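Local coordinates for beta-galactosidase/beta-glucuronidase (Faecalibacterium prausnitzii L2-6, PDB 6MVF), which binds flavin mononucleotide and probably hydrolyses beta-glucuronides as a member of glycoside hydrolase family 2, at residues 94-99 / 136-141; 52-57 / 67-72; 111-116 / 144-149. All blocks are in the same frame, centred on the assembly; numbering follows the deposited sequence.

Contact 1: 94-99 / 136-141; sequences LAAALD and IEVSNE
A classic beta bulge, with Leu98 and Asp99 both set against Ser139, begins the pairing of strands 99-104 and 131-139 in the sugar-binding beta-sandwich domain. Leu98 N donates to Ser139 O at 2.8 Å, standing well above the plane of that carbonyl, while Asp99 N reaches the same oxygen only weakly. In return, Ser139 N gives a nearly straight bond to Asp99 O, 2.8 Å long with an angle of 162° at the hydrogen. Asp99 O also receives a CA-H...O contact from Val138 CA at 3.2 Å. The peptide between Ala97 and Leu98 is modelled as cis, which turns the chain sharply just before the strand starts.

Leu98 carries CG beside its own backbone N (chi1 -63°), and this lays the branch obliquely across Asn140: CG lies 3.9 Å from Asn140 CA, and CD1 3.9 Å from Asn140 O. With an alanine here, CG and both methyls would be gone, which would probably open a gap beside Asn140 CA and CB and remove the apolar contact on that backbone. On the strand residue before the bulge, Val138 directs CG1 at the Ala97 carbonyl and CG2 at Ala96 CB, 4.4 Å away; a methyl at Ala96 suits the approach of this branched neighbour.

Asn140 turns its amide away from the bulge, OD1 accepting from Thr69 N and ND2 donating to Phe155 O. Ser139 OG, on the sheet face it shares with Asp99, accepts from Glu141 N at 3.2 Å in an ST turn that ends the strand. The polar work across the contact is thus done by backbone atoms, with side chains filling in: Leu98 and Val138 place apolar atoms beside the bonded carbonyls, and one carbonyl, Ser139 O, meets two successive N-H groups, the second weakly.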
loop_
_atom_site.group_PDB
_atom_site.type_symbol
_atom_site.label_atom_id
_atom_site.label_comp_id
_atom_site.label_asym_id
_atom_site.label_seq_id
_atom_site.Cartn_x
_atom_site.Cartn_y
_atom_site.Cartn_z
ATOM N N LEU A 94 -1.803 15.840 -22.781
ATOM C CA LEU A 94 -0.646 14.963 -22.972
ATOM C C LEU A 94 -0.622 14.335 -24.359
ATOM O O LEU A 94 0.430 13.827 -24.768
ATOM C CB LEU A 94 -0.596 13.873 -21.887
ATOM C CG LEU A 94 -0.454 14.404 -20.450
ATOM C CD1 LEU A 94 -0.641 13.308 -19.373
ATOM C CD2 LEU A 94 0.858 15.151 -20.261
ATOM N N ALA A 95 -1.758 14.368 -25.071
ATOM C CA ALA A 95 -1.887 14.015 -26.482
ATOM C C ALA A 95 -3.340 14.189 -26.927
ATOM O O ALA A 95 -4.280 13.876 -26.187
ATOM C CB ALA A 95 -1.412 12.577 -26.765
ATOM N N ALA A 96 -3.537 14.693 -28.136
ATOM C CA ALA A 96 -4.874 14.853 -28.697
ATOM C C ALA A 96 -4.824 14.387 -30.147
ATOM O O ALA A 96 -4.286 15.086 -31.013
ATOM C CB ALA A 96 -5.358 16.303 -28.588
ATOM N N ALA A 97 -5.396 13.219 -30.414
ATOM C CA ALA A 97 -5.271 12.579 -31.716
ATOM C C ALA A 97 -6.478 12.943 -32.569
ATOM O O ALA A 97 -7.602 12.567 -32.220
ATOM C CB ALA A 97 -5.162 11.067 -31.536
ATOM N N LEU A 98 -6.268 13.662 -33.684
ATOM C CA LEU A 98 -4.975 14.063 -34.252
ATOM C C LEU A 98 -4.714 15.573 -34.217
ATOM O O LEU A 98 -3.585 16.030 -34.389
ATOM C CB LEU A 98 -4.903 13.624 -35.705
ATOM C CG LEU A 98 -4.965 12.132 -35.945
ATOM C CD1 LEU A 98 -5.006 11.873 -37.449
ATOM C CD2 LEU A 98 -3.753 11.461 -35.288
ATOM N N ASP A 99 -5.790 16.331 -34.018
ATOM C CA ASP A 99 -5.842 17.775 -34.207
ATOM C C ASP A 99 -6.761 18.321 -33.132
ATOM O O ASP A 99 -7.800 17.716 -32.856
ATOM C CB ASP A 99 -6.376 18.107 -35.609
ATOM C CG ASP A 99 -6.101 19.541 -36.034
ATOM O OD1 ASP A 99 -5.551 20.318 -35.220
ATOM O OD2 ASP A 99 -6.438 19.894 -37.195
ATOM N N ILE A 136 -12.335 20.991 -25.322
ATOM C CA ILE A 136 -11.286 20.522 -26.232
ATOM C C ILE A 136 -11.949 19.847 -27.431
ATOM O O ILE A 136 -12.498 18.742 -27.316
ATOM C CB ILE A 136 -10.300 19.565 -25.551
ATOM C CG1 ILE A 136 -9.736 20.187 -24.272
ATOM C CG2 ILE A 136 -9.166 19.205 -26.522
ATOM C CD1 ILE A 136 -9.141 19.173 -23.285
ATOM N N GLU A 137 -11.893 20.510 -28.583
ATOM C CA GLU A 137 -12.313 19.909 -29.839
ATOM C C GLU A 137 -11.169 19.080 -30.388
ATOM O O GLU A 137 -10.056 19.586 -30.535
ATOM C CB GLU A 137 -12.704 20.985 -30.852
ATOM C CG GLU A 137 -14.098 21.550 -30.671
ATOM C CD GLU A 137 -14.490 22.545 -31.765
ATOM O OE1 GLU A 137 -15.077 23.599 -31.407
ATOM O OE2 GLU A 137 -14.216 22.265 -32.967
ATOM N N VAL A 138 -11.445 17.815 -30.697
ATOM C CA VAL A 138 -10.447 16.880 -31.195
ATOM C C VAL A 138 -10.956 16.263 -32.492
ATOM O O VAL A 138 -12.102 15.817 -32.561
ATOM C CB VAL A 138 -10.151 15.780 -30.159
ATOM C CG1 VAL A 138 -9.095 14.808 -30.686
ATOM C CG2 VAL A 138 -9.730 16.393 -28.856
ATOM N N SER A 139 -10.106 16.213 -33.503
ATOM C CA SER A 139 -10.461 15.613 -34.780
ATOM C C SER A 139 -9.386 14.622 -35.196
ATOM O O SER A 139 -8.200 14.969 -35.225
ATOM C CB SER A 139 -10.624 16.673 -35.862
ATOM O OG SER A 139 -10.803 16.042 -37.125
ATOM N N ASN A 140 -9.798 13.397 -35.540
ATOM C CA ASN A 140 -8.884 12.436 -36.148
ATOM C C ASN A 140 -9.127 12.273 -37.653
ATOM O O ASN A 140 -8.797 11.231 -38.235
ATOM C CB ASN A 140 -8.954 11.094 -35.418
ATOM C CG ASN A 140 -10.263 10.354 -35.644
ATOM O OD1 ASN A 140 -11.296 10.955 -35.922
ATOM N ND2 ASN A 140 -10.217 9.029 -35.504
ATOM N N GLU A 141 -9.687 13.298 -38.294
ATOM C CA GLU A 141 -9.856 13.324 -39.741
ATOM C C GLU A 141 -8.558 13.738 -40.424
ATOM O O GLU A 141 -7.739 14.469 -39.848
ATOM C CB GLU A 141 -10.979 14.291 -40.127
ATOM C CG GLU A 141 -12.384 13.727 -39.908
ATOM C CD GLU A 141 -13.493 14.786 -39.930
ATOM O OE1 GLU A 141 -13.436 15.784 -39.147
ATOM O OE2 GLU A 141 -14.436 14.597 -40.733
#

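Contact 2: 52-57 / 67-72; sequences HTWNAV and LRTTGV
Two consecutive side chains, Trp54 and Asn55, converge on a single backbone oxygen, Leu67 O, arriving from opposite faces of its carbonyl plane. Both belong to a type I beta turn running from Thr53 to Ala56, in the loop that leads to strand 70-78 of the sugar-binding domain. The indole NE1 donates at 3.0 Å, and the oxygen lies at the ring edge, almost exactly in the ring plane. Asn55 ND2 makes the straighter bond, 2.9 Å and 171°, again within its own amide plane; the same nitrogen also donates to Asp58 OD1, while OD1 accepts from Gly157 N, so the rotation of the amide is fixed.

An ST turn holds the loop in shape: Thr53 OG1 accepts from Asn55 N at 3.0 Å. A chi1 of 62° sets Trp54 CG between its backbone N and carbonyl carbon and swings the indole toward 67-72, where Leu67 crosses it at about a right angle and the six-membered ring reaches the backbone of Thr69 and Gly71. Glycine suits position 71 because a CB would run into the indole. Trp54 CZ3 lies 4.0 Å from Gly71 CA, and CH2 is 3.8 Å from Gly71 N.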
loop_
_atom_site.group_PDB
_atom_site.type_symbol
_atom_site.label_atom_id
_atom_site.label_comp_id
_atom_site.label_asym_id
_atom_site.label_seq_id
_atom_site.Cartn_x
_atom_site.Cartn_y
_atom_site.Cartn_z
ATOM N N HIS A 52 -9.001 8.425 -22.947
ATOM C CA HIS A 52 -10.169 8.046 -23.720
ATOM C C HIS A 52 -9.915 8.148 -25.215
ATOM O O HIS A 52 -9.255 9.072 -25.697
ATOM C CB HIS A 52 -11.377 8.916 -23.356
ATOM C CG HIS A 52 -12.597 8.575 -24.143
ATOM N ND1 HIS A 52 -12.936 9.231 -25.306
ATOM C CD2 HIS A 52 -13.526 7.603 -23.970
ATOM C CE1 HIS A 52 -14.035 8.692 -25.804
ATOM N NE2 HIS A 52 -14.413 7.703 -25.012
ATOM N N THR A 53 -10.460 7.189 -25.941
ATOM C CA THR A 53 -10.610 7.309 -27.378
ATOM C C THR A 53 -11.986 6.798 -27.756
ATOM O O THR A 53 -12.467 5.820 -27.181
ATOM C CB THR A 53 -9.552 6.523 -28.153
ATOM O OG1 THR A 53 -9.882 6.568 -29.550
ATOM C CG2 THR A 53 -9.477 5.066 -27.669
ATOM N N TRP A 54 -12.620 7.451 -28.725
ATOM C CA TRP A 54 -13.884 6.924 -29.229
ATOM C C TRP A 54 -13.682 5.751 -30.197
ATOM O O TRP A 54 -14.668 5.128 -30.596
ATOM C CB TRP A 54 -14.718 8.055 -29.871
ATOM C CG TRP A 54 -14.089 8.729 -31.077
ATOM C CD1 TRP A 54 -14.016 8.238 -32.367
ATOM C CD2 TRP A 54 -13.450 10.015 -31.103
ATOM N NE1 TRP A 54 -13.355 9.138 -33.182
ATOM C CE2 TRP A 54 -12.998 10.234 -32.436
ATOM C CE3 TRP A 54 -13.205 10.998 -30.132
ATOM C CZ2 TRP A 54 -12.330 11.401 -32.818
ATOM C CZ3 TRP A 54 -12.544 12.157 -30.511
ATOM C CH2 TRP A 54 -12.111 12.349 -31.847
ATOM N N ASN A 55 -12.435 5.408 -30.550
ATOM C CA ASN A 55 -12.153 4.287 -31.443
ATOM C C ASN A 55 -11.702 3.034 -30.696
ATOM O O ASN A 55 -11.156 2.119 -31.321
ATOM C CB ASN A 55 -11.095 4.666 -32.492
ATOM C CG ASN A 55 -11.534 5.816 -33.396
ATOM O OD1 ASN A 55 -10.804 6.802 -33.585
ATOM N ND2 ASN A 55 -12.734 5.698 -33.946
ATOM N N ALA A 56 -11.928 2.968 -29.380
ATOM C CA ALA A 56 -11.386 1.873 -28.577
ATOM C C ALA A 56 -11.903 0.520 -29.029
ATOM O O ALA A 56 -11.213 -0.490 -28.871
ATOM C CB ALA A 56 -11.726 2.077 -27.106
ATOM N N VAL A 57 -13.114 0.462 -29.565
ATOM C CA VAL A 57 -13.678 -0.781 -30.072
ATOM C C VAL A 57 -13.688 -0.813 -31.601
ATOM O O VAL A 57 -13.159 -1.747 -32.204
ATOM C CB VAL A 57 -15.083 -1.035 -29.486
ATOM C CG1 VAL A 57 -15.682 -2.310 -30.054
ATOM C CG2 VAL A 57 -14.980 -1.110 -27.976
ATOM N N LEU A 67 -14.746 5.293 -36.827
ATOM C CA LEU A 67 -15.295 6.645 -36.895
ATOM C C LEU A 67 -14.163 7.665 -36.859
ATOM O O LEU A 67 -13.489 7.829 -35.834
ATOM C CB LEU A 67 -16.286 6.881 -35.756
ATOM C CG LEU A 67 -16.793 8.319 -35.527
ATOM C CD1 LEU A 67 -17.550 8.873 -36.733
ATOM C CD2 LEU A 67 -17.641 8.392 -34.260
ATOM N N ARG A 68 -13.946 8.353 -37.978
ATOM C CA ARG A 68 -13.060 9.509 -38.025
ATOM C C ARG A 68 -13.927 10.756 -38.145
ATOM O O ARG A 68 -14.798 10.822 -39.019
ATOM C CB ARG A 68 -12.061 9.411 -39.183
ATOM C CG ARG A 68 -11.323 8.063 -39.226
ATOM C CD ARG A 68 -10.276 8.011 -40.332
ATOM N NE ARG A 68 -9.340 9.117 -40.163
ATOM C CZ ARG A 68 -8.214 9.271 -40.846
ATOM N NH1 ARG A 68 -7.876 8.377 -41.772
ATOM N NH2 ARG A 68 -7.431 10.319 -40.596
ATOM N N THR A 69 -13.706 11.724 -37.249
ATOM C CA THR A 69 -14.605 12.868 -37.103
ATOM C C THR A 69 -14.128 13.814 -36.009
ATOM O O THR A 69 -13.026 13.661 -35.474
ATOM C CB THR A 69 -16.028 12.418 -36.770
ATOM O OG1 THR A 69 -16.931 13.522 -36.920
ATOM C CG2 THR A 69 -16.107 11.870 -35.321
ATOM N N THR A 70 -14.968 14.763 -35.631
ATOM C CA THR A 70 -14.670 15.664 -34.531
ATOM C C THR A 70 -15.511 15.298 -33.312
ATOM O O THR A 70 -16.744 15.255 -33.389
ATOM C CB THR A 70 -14.904 17.110 -34.947
ATOM O OG1 THR A 70 -14.146 17.366 -36.145
ATOM C CG2 THR A 70 -14.470 18.056 -33.809
ATOM N N GLY A 71 -14.831 15.011 -32.205
ATOM C CA GLY A 71 -15.456 14.850 -30.900
ATOM C C GLY A 71 -15.056 16.008 -30.001
ATOM O O GLY A 71 -13.888 16.401 -29.965
ATOM N N VAL A 72 -16.040 16.560 -29.297
ATOM C CA VAL A 72 -15.842 17.666 -28.369
ATOM C C VAL A 72 -15.939 17.113 -26.957
ATOM O O VAL A 72 -16.969 16.538 -26.574
ATOM C CB VAL A 72 -16.871 18.787 -28.587
ATOM C CG1 VAL A 72 -16.662 19.919 -27.582
ATOM C CG2 VAL A 72 -16.744 19.314 -29.981
#

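Contact 3: 111-116 / 144-149; sequences THEGGF and PSMYPA
Glu113 and Met146 slide past each other in opposite directions, and around this pair the end of strand 107-113 meets the loop 144-149. Glu113 holds CG anti to its backbone N (chi1 -173°) and continues extended, so the carboxylate is carried straight across to Ser145. There Ser145 OG donates to Glu113 OE1 at 2.9 Å, meeting it on the syn side but 24° out of the carboxylate plane. A serine fits this spot because its short arm brings a donor directly to the acid. OE1 is also hydrogen-bonded to His373 ND1, so two partners grip this one oxygen.

Met146 comes the other way. Its chain starts out anti to the backbone N, then bends at chi2 and chi3, which curls the CE methyl back onto the aliphatic part of the glutamate, 3.4 Å from Glu113 CG. The flexible thioether can thus cover the CG methylene of a side chain whose far end is polar.

Beyond them, Gly114 takes backbone angles at which a CB would press on the preceding carbonyl, and the chain turns off the strand to Phe116. Phe116 and Pro148 come from opposite directions, Pro148 CD meeting the edge of the ring near its plane, 3.8 Å from Phe116 CE1. The peptide between Tyr147 and Pro148 is cis.

The touching parts of 113-116 and 145-148 run only 17° from parallel. Strand 99-104 lies alongside, Asp99 touching both Glu113 and Met146, and helix 368-385 of the TIM barrel domain packs against Ser145, Met146 and Phe116, whose ring also stacks with Tyr337.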
loop_
_atom_site.group_PDB
_atom_site.type_symbol
_atom_site.label_atom_id
_atom_site.label_comp_id
_atom_site.label_asym_id
_atom_site.label_seq_id
_atom_site.Cartn_x
_atom_site.Cartn_y
_atom_site.Cartn_z
ATOM N N THR A 111 -4.474 25.911 -30.300
ATOM C CA THR A 111 -4.740 24.805 -31.217
ATOM C C THR A 111 -3.461 24.011 -31.441
ATOM O O THR A 111 -2.347 24.520 -31.286
ATOM C CB THR A 111 -5.259 25.262 -32.582
ATOM O OG1 THR A 111 -4.298 26.146 -33.174
ATOM C CG2 THR A 111 -6.602 25.954 -32.454
ATOM N N HIS A 112 -3.623 22.753 -31.825
ATOM C CA HIS A 112 -2.463 21.888 -31.929
ATOM C C HIS A 112 -2.702 20.810 -32.966
ATOM O O HIS A 112 -3.810 20.292 -33.102
ATOM C CB HIS A 112 -2.128 21.233 -30.590
ATOM C CG HIS A 112 -0.889 20.402 -30.633
ATOM N ND1 HIS A 112 -0.907 19.056 -30.922
ATOM C CD2 HIS A 112 0.408 20.726 -30.426
ATOM C CE1 HIS A 112 0.327 18.586 -30.881
ATOM N NE2 HIS A 112 1.142 19.579 -30.579
ATOM N N GLU A 113 -1.641 20.451 -33.667
ATOM C CA GLU A 113 -1.701 19.430 -34.694
ATOM C C GLU A 113 -0.613 18.400 -34.417
ATOM O O GLU A 113 0.475 18.744 -33.941
ATOM C CB GLU A 113 -1.537 20.069 -36.062
ATOM C CG GLU A 113 -1.741 19.145 -37.208
ATOM C CD GLU A 113 -1.497 19.830 -38.541
ATOM O OE1 GLU A 113 -0.692 19.299 -39.343
ATOM O OE2 GLU A 113 -2.112 20.898 -38.781
ATOM N N GLY A 114 -0.909 17.132 -34.700
ATOM C CA GLY A 114 -0.024 16.060 -34.286
ATOM C C GLY A 114 -0.555 15.408 -33.024
ATOM O O GLY A 114 -0.731 16.069 -31.993
ATOM N N GLY A 115 -0.819 14.107 -33.087
ATOM C CA GLY A 115 -1.605 13.487 -32.045
ATOM C C GLY A 115 -0.827 12.646 -31.055
ATOM O O GLY A 115 -1.392 11.743 -30.437
ATOM N N PHE A 116 0.462 12.928 -30.890
ATOM C CA PHE A 116 1.288 12.072 -30.050
ATOM C C PHE A 116 2.264 12.878 -29.203
ATOM O O PHE A 116 3.243 12.309 -28.708
ATOM C CB PHE A 116 2.065 11.036 -30.893
ATOM C CG PHE A 116 1.201 10.290 -31.870
ATOM C CD1 PHE A 116 0.900 10.842 -33.116
ATOM C CD2 PHE A 116 0.648 9.056 -31.526
ATOM C CE1 PHE A 116 0.073 10.178 -33.994
ATOM C CE2 PHE A 116 -0.160 8.375 -32.400
ATOM C CZ PHE A 116 -0.453 8.935 -33.641
ATOM N N PRO A 144 -4.845 18.373 -45.216
ATOM C CA PRO A 144 -3.732 18.532 -46.175
ATOM C C PRO A 144 -2.341 18.509 -45.546
ATOM O O PRO A 144 -1.382 18.133 -46.229
ATOM C CB PRO A 144 -4.033 19.886 -46.831
ATOM C CG PRO A 144 -5.522 20.001 -46.766
ATOM C CD PRO A 144 -5.938 19.332 -45.472
ATOM N N SER A 145 -2.199 18.881 -44.270
ATOM C CA SER A 145 -0.899 18.907 -43.610
ATOM C C SER A 145 -0.677 17.759 -42.625
ATOM O O SER A 145 0.368 17.724 -41.971
ATOM C CB SER A 145 -0.713 20.234 -42.875
ATOM O OG SER A 145 -1.663 20.371 -41.830
ATOM N N MET A 146 -1.607 16.813 -42.509
ATOM C CA MET A 146 -1.575 15.854 -41.410
ATOM C C MET A 146 -0.687 14.653 -41.704
ATOM O O MET A 146 -0.721 14.087 -42.797
ATOM C CB MET A 146 -2.989 15.362 -41.102
ATOM C CG MET A 146 -3.065 14.376 -39.945
ATOM S SD MET A 146 -2.471 15.088 -38.386
ATOM C CE MET A 146 -3.641 16.442 -38.191
ATOM N N TYR A 147 0.114 14.267 -40.711
ATOM C CA TYR A 147 0.672 12.927 -40.590
ATOM C C TYR A 147 0.302 12.362 -39.229
ATOM O O TYR A 147 0.259 13.114 -38.246
ATOM C CB TYR A 147 2.184 12.918 -40.712
ATOM C CG TYR A 147 2.718 13.329 -42.049
ATOM C CD1 TYR A 147 2.997 12.376 -43.009
ATOM C CD2 TYR A 147 2.983 14.668 -42.337
ATOM C CE1 TYR A 147 3.507 12.724 -44.225
ATOM C CE2 TYR A 147 3.504 15.033 -43.550
ATOM C CZ TYR A 147 3.769 14.048 -44.499
ATOM O OH TYR A 147 4.292 14.365 -45.729
ATOM N N PRO A 148 0.043 11.049 -39.125
ATOM C CA PRO A 148 -0.002 10.036 -40.196
ATOM C C PRO A 148 -1.236 10.148 -41.087
ATOM O O PRO A 148 -2.256 10.678 -40.651
ATOM C CB PRO A 148 -0.036 8.702 -39.431
ATOM C CG PRO A 148 -0.687 9.039 -38.115
ATOM C CD PRO A 148 -0.232 10.463 -37.796
ATOM N N ALA A 149 -1.147 9.655 -42.319
ATOM C CA ALA A 149 -2.298 9.693 -43.209
ATOM C C ALA A 149 -2.501 8.350 -43.890
ATOM O O ALA A 149 -3.640 7.930 -44.114
ATOM C CB ALA A 149 -2.138 10.806 -44.240
#

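How the contacts relate
The three contacts follow one six-stranded sheet of the sugar-binding domain, in which strand 131-139 lies between 70-78 and 99-104. Contact 1 is the middle one: its centre is about 9 Å from that of contact 2 and about 8 Å from that of contact 3. Toward contact 2, Val138 O probably accepts from Gly71 N at 2.9 Å, and Asn140 OD1 lies 3.3 Å from Trp54 CZ2. Toward contact 3, Met146 CE packs 3.8 Å from Leu98 O. Contacts 2 and 3, with centres about 15 Å apart, do not touch. Contact 3 comes nearer the flavin site, Gly114 lying about 12 Å from the side chain of FMN-binding Lys379.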